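Long-range contact in arylesterase (Sulfolobus solfataricus, PDB 5L2P), which hydrolyses aromatic esters, p-nitrophenyl esters of fatty acids and organophosphates such as paraoxon: residues 8-16 / 199-207. Numbering follows the deposited sequence.
Sequences RNFLQVYYK and RKGYFLDIN
Tyr14 and Phe203 both carry CG anti to the backbone N (chi1 172° for Tyr14), which brings the two rings together where helix 5-17 passes the loop 199-207. The side chains cross at about a right angle, with CD1 of Phe203 lying over one face of the Tyr14 ring, displaced toward its rim and 3.5 Å from Tyr14 CZ. The planes are inclined at 48°, an oblique aromatic pair. Phe10, one helical turn earlier, adds the edge of its ring, CE2 standing 4.2 Å from Phe203 CD1, while Leu11 sets CD2 against the loop backbone, 3.7 Å from Phe203 N. At its edge the Tyr14 ring meets Tyr15, with Tyr14 CD2 over the centre of the Tyr15 ring. An alanine in place of Tyr14 is likely to strip Phe203 of the aromatic face it rests on and leave its ring freer to turn.

The polar link runs through Tyr15 OH, which accepts a bent bond from Phe203 N (2.9 Å, 131° at the hydrogen) and donates to Asp205 OD2 (3.0 Å), on the syn side of the carboxylate. The other oxygen, Asp205 OD1, takes the amide N-H of Gly201 nearly along its C-O axis, so one carboxylate ties the loop to itself and to the helix.

Phe203 also touches Leu284 and comes close to His281, the inferred catalytic histidine. The N-terminal helix packed on a loop inserted between strands 178-182 and 242-248 is consistent with the cap of the GDXG (hormone-sensitive lipase-like) esterases, near the active site of the alpha/beta-hydrolase fold.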
ATOM      1  N   ARG A   8      -3.807  -1.379  21.310  1.00 58.00           N
ATOM      2  CA  ARG A   8      -2.382  -1.321  21.618  1.00 62.92           C
ATOM      3  C   ARG A   8      -2.116  -1.766  23.089  1.00 64.55           C
ATOM      4  O   ARG A   8      -1.196  -2.516  23.357  1.00 63.05           O
ATOM      5  CB  ARG A   8      -1.902   0.104  21.432  1.00 68.84           C
ATOM      6  CG  ARG A   8      -0.402   0.314  21.487  1.00 76.56           C
ATOM      7  CD  ARG A   8      -0.184   1.817  21.550  1.00 86.57           C
ATOM      8  NE  ARG A   8       1.197   2.288  21.415  1.00 93.04           N
ATOM      9  CZ  ARG A   8       1.772   2.695  20.279  1.00 95.90           C
ATOM     10  NH1 ARG A   8       1.131   2.635  19.108  1.00 95.36           N
ATOM     11  NH2 ARG A   8       3.023   3.136  20.302  1.00101.75           N
ATOM     12  N   ASN A   9      -2.929  -1.275  24.016  1.00 63.52           N
ATOM     13  CA  ASN A   9      -2.843  -1.643  25.400  1.00 65.99           C
ATOM     14  C   ASN A   9      -3.094  -3.159  25.609  1.00 63.43           C
ATOM     15  O   ASN A   9      -2.393  -3.822  26.399  1.00 60.38           O
ATOM     16  CB  ASN A   9      -3.835  -0.792  26.236  1.00 72.55           C
ATOM     17  CG  ASN A   9      -3.427   0.673  26.328  1.00 78.96           C
ATOM     18  OD1 ASN A   9      -2.397   1.081  25.764  1.00 80.40           O
ATOM     19  ND2 ASN A   9      -4.223   1.473  27.057  1.00 82.30           N
ATOM     20  N   PHE A  10      -4.065  -3.697  24.878  1.00 59.01           N
ATOM     21  CA  PHE A  10      -4.338  -5.123  24.909  1.00 59.69           C
ATOM     22  C   PHE A  10      -3.109  -5.951  24.499  1.00 59.70           C
ATOM     23  O   PHE A  10      -2.805  -6.985  25.112  1.00 66.09           O
ATOM     24  CB  PHE A  10      -5.571  -5.463  24.031  1.00 61.32           C
ATOM     25  CG  PHE A  10      -5.756  -6.934  23.785  1.00 61.89           C
ATOM     26  CD1 PHE A  10      -6.321  -7.748  24.756  1.00 64.30           C
ATOM     27  CD2 PHE A  10      -5.323  -7.513  22.596  1.00 62.67           C
ATOM     28  CE1 PHE A  10      -6.480  -9.115  24.541  1.00 65.78           C
ATOM     29  CE2 PHE A  10      -5.448  -8.878  22.376  1.00 63.70           C
ATOM     30  CZ  PHE A  10      -6.029  -9.684  23.348  1.00 65.74           C
ATOM     31  N   LEU A  11      -2.414  -5.511  23.454  1.00 58.24           N
ATOM     32  CA  LEU A  11      -1.258  -6.242  22.925  1.00 54.48           C
ATOM     33  C   LEU A  11      -0.135  -6.260  23.936  1.00 54.25           C
ATOM     34  O   LEU A  11       0.509  -7.270  24.105  1.00 54.53           O
ATOM     35  CB  LEU A  11      -0.786  -5.612  21.582  1.00 52.41           C
ATOM     36  CG  LEU A  11      -1.745  -5.782  20.393  1.00 49.57           C
ATOM     37  CD1 LEU A  11      -1.293  -4.954  19.230  1.00 51.48           C
ATOM     38  CD2 LEU A  11      -1.843  -7.234  19.972  1.00 49.47           C
ATOM     39  N   GLN A  12       0.091  -5.144  24.614  1.00 57.71           N
ATOM     40  CA  GLN A  12       1.096  -5.065  25.690  1.00 62.68           C
ATOM     41  C   GLN A  12       0.818  -6.086  26.796  1.00 60.70           C
ATOM     42  O   GLN A  12       1.727  -6.800  27.230  1.00 60.45           O
ATOM     43  CB  GLN A  12       1.165  -3.659  26.285  1.00 68.91           C
ATOM     44  CG  GLN A  12       1.759  -2.660  25.300  1.00 76.63           C
ATOM     45  CD  GLN A  12       1.477  -1.194  25.626  1.00 84.67           C
ATOM     46  OE1 GLN A  12       0.868  -0.860  26.647  1.00 85.56           O
ATOM     47  NE2 GLN A  12       1.910  -0.304  24.729  1.00 90.53           N
ATOM     48  N   VAL A  13      -0.424  -6.162  27.236  1.00 57.68           N
ATOM     49  CA  VAL A  13      -0.819  -7.086  28.288  1.00 59.62           C
ATOM     50  C   VAL A  13      -0.738  -8.533  27.777  1.00 61.06           C
ATOM     51  O   VAL A  13      -0.308  -9.433  28.514  1.00 64.57           O
ATOM     52  CB  VAL A  13      -2.248  -6.775  28.814  1.00 57.32           C
ATOM     53  CG1 VAL A  13      -2.767  -7.883  29.710  1.00 58.31           C
ATOM     54  CG2 VAL A  13      -2.277  -5.442  29.523  1.00 57.62           C
ATOM     55  N   TYR A  14      -1.147  -8.749  26.533  1.00 59.02           N
ATOM     56  CA  TYR A  14      -1.197 -10.107  25.989  1.00 59.05           C
ATOM     57  C   TYR A  14       0.176 -10.768  25.936  1.00 60.19           C
ATOM     58  O   TYR A  14       0.343 -11.933  26.305  1.00 57.11           O
ATOM     59  CB  TYR A  14      -1.790 -10.092  24.597  1.00 58.84           C
ATOM     60  CG  TYR A  14      -1.720 -11.423  23.846  1.00 60.86           C
ATOM     61  CD1 TYR A  14      -2.543 -12.516  24.185  1.00 60.80           C
ATOM     62  CD2 TYR A  14      -0.865 -11.561  22.762  1.00 60.85           C
ATOM     63  CE1 TYR A  14      -2.494 -13.694  23.469  1.00 60.70           C
ATOM     64  CE2 TYR A  14      -0.819 -12.730  22.018  1.00 59.92           C
ATOM     65  CZ  TYR A  14      -1.617 -13.794  22.376  1.00 61.13           C
ATOM     66  OH  TYR A  14      -1.558 -14.946  21.603  1.00 63.47           O
ATOM     67  N   TYR A  15       1.169 -10.033  25.448  1.00 61.71           N
ATOM     68  CA  TYR A  15       2.514 -10.583  25.271  1.00 61.73           C
ATOM     69  C   TYR A  15       3.236 -10.720  26.615  1.00 64.63           C
ATOM     70  O   TYR A  15       4.038 -11.649  26.789  1.00 65.42           O
ATOM     71  CB  TYR A  15       3.338  -9.765  24.257  1.00 58.72           C
ATOM     72  CG  TYR A  15       2.901 -10.016  22.856  1.00 58.67           C
ATOM     73  CD1 TYR A  15       3.166 -11.237  22.239  1.00 59.34           C
ATOM     74  CD2 TYR A  15       2.192  -9.043  22.124  1.00 58.78           C
ATOM     75  CE1 TYR A  15       2.754 -11.488  20.939  1.00 58.80           C
ATOM     76  CE2 TYR A  15       1.748  -9.289  20.826  1.00 56.67           C
ATOM     77  CZ  TYR A  15       2.035 -10.505  20.236  1.00 58.40           C
ATOM     78  OH  TYR A  15       1.602 -10.753  18.957  1.00 56.37           O
ATOM     79  N   LYS A  16       2.951  -9.795  27.543  1.00 66.36           N
ATOM     80  CA  LYS A  16       3.493  -9.862  28.921  1.00 67.28           C
ATOM     81  C   LYS A  16       2.957 -11.068  29.675  1.00 65.31           C
ATOM     82  O   LYS A  16       3.650 -11.634  30.481  1.00 69.57           O
ATOM     83  CB  LYS A  16       3.150  -8.592  29.719  1.00 69.29           C
ATOM     84  CG  LYS A  16       4.010  -7.374  29.405  1.00 72.08           C
ATOM     85  CD  LYS A  16       3.402  -6.096  30.016  1.00 73.53           C
ATOM     86  CE  LYS A  16       4.368  -4.954  30.270  1.00 77.00           C
ATOM     87  NZ  LYS A  16       5.562  -4.906  29.378  1.00 78.18           N
ATOM     88  N   ARG A 199       2.806 -10.258  10.564  1.00 50.30           N
ATOM     89  CA  ARG A 199       2.843 -11.653  10.972  1.00 50.74           C
ATOM     90  C   ARG A 199       3.537 -11.816  12.325  1.00 53.14           C
ATOM     91  O   ARG A 199       3.984 -12.894  12.650  1.00 54.11           O
ATOM     92  CB  ARG A 199       3.542 -12.497   9.896  1.00 51.87           C
ATOM     93  CG  ARG A 199       4.986 -12.111   9.713  1.00 55.73           C
ATOM     94  CD  ARG A 199       5.701 -12.982   8.697  1.00 61.06           C
ATOM     95  NE  ARG A 199       7.117 -13.058   9.037  1.00 66.46           N
ATOM     96  CZ  ARG A 199       7.842 -14.152   8.995  1.00 67.30           C
ATOM     97  NH1 ARG A 199       7.297 -15.298   8.587  1.00 74.24           N
ATOM     98  NH2 ARG A 199       9.111 -14.085   9.344  1.00 67.65           N
ATOM     99  N   LYS A 200       3.736 -10.731  13.070  1.00 55.62           N
ATOM    100  CA  LYS A 200       4.437 -10.836  14.339  1.00 57.10           C
ATOM    101  C   LYS A 200       4.300  -9.572  15.154  1.00 57.03           C
ATOM    102  O   LYS A 200       4.803  -8.543  14.746  1.00 59.46           O
ATOM    103  CB  LYS A 200       5.908 -11.164  14.093  1.00 57.15           C
ATOM    104  CG  LYS A 200       6.414 -12.335  14.911  1.00 61.67           C
ATOM    105  CD  LYS A 200       5.646 -13.641  14.688  1.00 62.82           C
ATOM    106  CE  LYS A 200       6.421 -14.595  13.780  1.00 62.57           C
ATOM    107  NZ  LYS A 200       7.736 -15.009  14.373  1.00 64.48           N
ATOM    108  N   GLY A 201       3.632  -9.655  16.301  1.00 56.23           N
ATOM    109  CA  GLY A 201       3.428  -8.496  17.179  1.00 58.00           C
ATOM    110  C   GLY A 201       2.041  -7.868  17.061  1.00 58.51           C
ATOM    111  O   GLY A 201       1.841  -6.710  17.350  1.00 62.38           O
ATOM    112  N   TYR A 202       1.081  -8.651  16.594  1.00 56.52           N
ATOM    113  CA  TYR A 202      -0.277  -8.220  16.406  1.00 52.52           C
ATOM    114  C   TYR A 202      -1.206  -9.402  16.642  1.00 53.95           C
ATOM    115  O   TYR A 202      -2.096  -9.669  15.837  1.00 49.71           O
ATOM    116  CB  TYR A 202      -0.466  -7.684  14.996  1.00 50.43           C
ATOM    117  CG  TYR A 202       0.448  -6.535  14.612  1.00 48.91           C
ATOM    118  CD1 TYR A 202       0.115  -5.227  14.877  1.00 50.06           C
ATOM    119  CD2 TYR A 202       1.626  -6.767  13.987  1.00 48.94           C
ATOM    120  CE1 TYR A 202       0.948  -4.191  14.513  1.00 48.94           C
ATOM    121  CE2 TYR A 202       2.463  -5.757  13.589  1.00 47.74           C
ATOM    122  CZ  TYR A 202       2.114  -4.462  13.848  1.00 49.10           C
ATOM    123  OH  TYR A 202       2.948  -3.412  13.467  1.00 49.25           O
ATOM    124  N   PHE A 203      -0.989 -10.062  17.797  1.00 59.19           N
ATOM    125  CA  PHE A 203      -1.778 -11.177  18.295  1.00 60.57           C
ATOM    126  C   PHE A 203      -1.662 -12.428  17.446  1.00 62.53           C
ATOM    127  O   PHE A 203      -1.159 -13.449  17.929  1.00 70.07           O
ATOM    128  CB  PHE A 203      -3.237 -10.789  18.497  1.00 60.32           C
ATOM    129  CG  PHE A 203      -4.066 -11.925  19.018  1.00 63.01           C
ATOM    130  CD1 PHE A 203      -4.040 -12.282  20.381  1.00 65.39           C
ATOM    131  CD2 PHE A 203      -4.814 -12.691  18.151  1.00 64.90           C
ATOM    132  CE1 PHE A 203      -4.799 -13.336  20.855  1.00 64.09           C
ATOM    133  CE2 PHE A 203      -5.568 -13.761  18.627  1.00 66.03           C
ATOM    134  CZ  PHE A 203      -5.566 -14.071  19.981  1.00 64.65           C
ATOM    135  N   LEU A 204      -2.148 -12.369  16.210  1.00 61.08           N
ATOM    136  CA  LEU A 204      -2.083 -13.505  15.288  1.00 60.61           C
ATOM    137  C   LEU A 204      -0.666 -13.722  14.780  1.00 63.80           C
ATOM    138  O   LEU A 204      -0.315 -13.203  13.696  1.00 71.45           O
ATOM    139  CB  LEU A 204      -2.987 -13.272  14.061  1.00 58.28           C
ATOM    140  CG  LEU A 204      -3.156 -14.458  13.128  1.00 57.21           C
ATOM    141  CD1 LEU A 204      -3.644 -15.669  13.927  1.00 60.71           C
ATOM    142  CD2 LEU A 204      -4.185 -14.152  12.051  1.00 58.03           C
ATOM    143  N   ASP A 205       0.133 -14.460  15.548  1.00 60.02           N
ATOM    144  CA  ASP A 205       1.509 -14.691  15.189  1.00 60.33           C
ATOM    145  C   ASP A 205       1.688 -15.894  14.274  1.00 58.60           C
ATOM    146  O   ASP A 205       1.459 -16.993  14.676  1.00 59.19           O
ATOM    147  CB  ASP A 205       2.390 -14.850  16.419  1.00 62.68           C
ATOM    148  CG  ASP A 205       2.466 -13.579  17.250  1.00 63.04           C
ATOM    149  OD1 ASP A 205       2.939 -12.543  16.770  1.00 56.50           O
ATOM    150  OD2 ASP A 205       2.086 -13.647  18.434  1.00 72.06           O
ATOM    151  N   ILE A 206       2.184 -15.650  13.060  1.00 56.02           N
ATOM    152  CA  ILE A 206       2.320 -16.653  12.004  1.00 54.73           C
ATOM    153  C   ILE A 206       3.778 -16.836  11.582  1.00 55.73           C
ATOM    154  O   ILE A 206       4.471 -15.886  11.320  1.00 58.73           O
ATOM    155  CB  ILE A 206       1.516 -16.205  10.771  1.00 54.49           C
ATOM    156  CG1 ILE A 206       0.054 -16.000  11.151  1.00 52.91           C
ATOM    157  CG2 ILE A 206       1.628 -17.219   9.633  1.00 55.35           C
ATOM    158  CD1 ILE A 206      -0.790 -15.433  10.021  1.00 52.18           C
ATOM    159  N   ASN A 207       4.259 -18.072  11.547  1.00 57.37           N
ATOM    160  CA  ASN A 207       5.584 -18.392  11.006  1.00 57.48           C
ATOM    161  C   ASN A 207       5.469 -18.803   9.556  1.00 54.87           C
ATOM    162  O   ASN A 207       4.441 -19.345   9.135  1.00 52.71           O
ATOM    163  CB  ASN A 207       6.266 -19.523  11.804  1.00 60.96           C
ATOM    164  CG  ASN A 207       6.793 -19.044  13.150  1.00 66.45           C
ATOM    165  OD1 ASN A 207       7.441 -17.986  13.236  1.00 69.48           O
ATOM    166  ND2 ASN A 207       6.519 -19.813  14.220  1.00 68.06           N
TER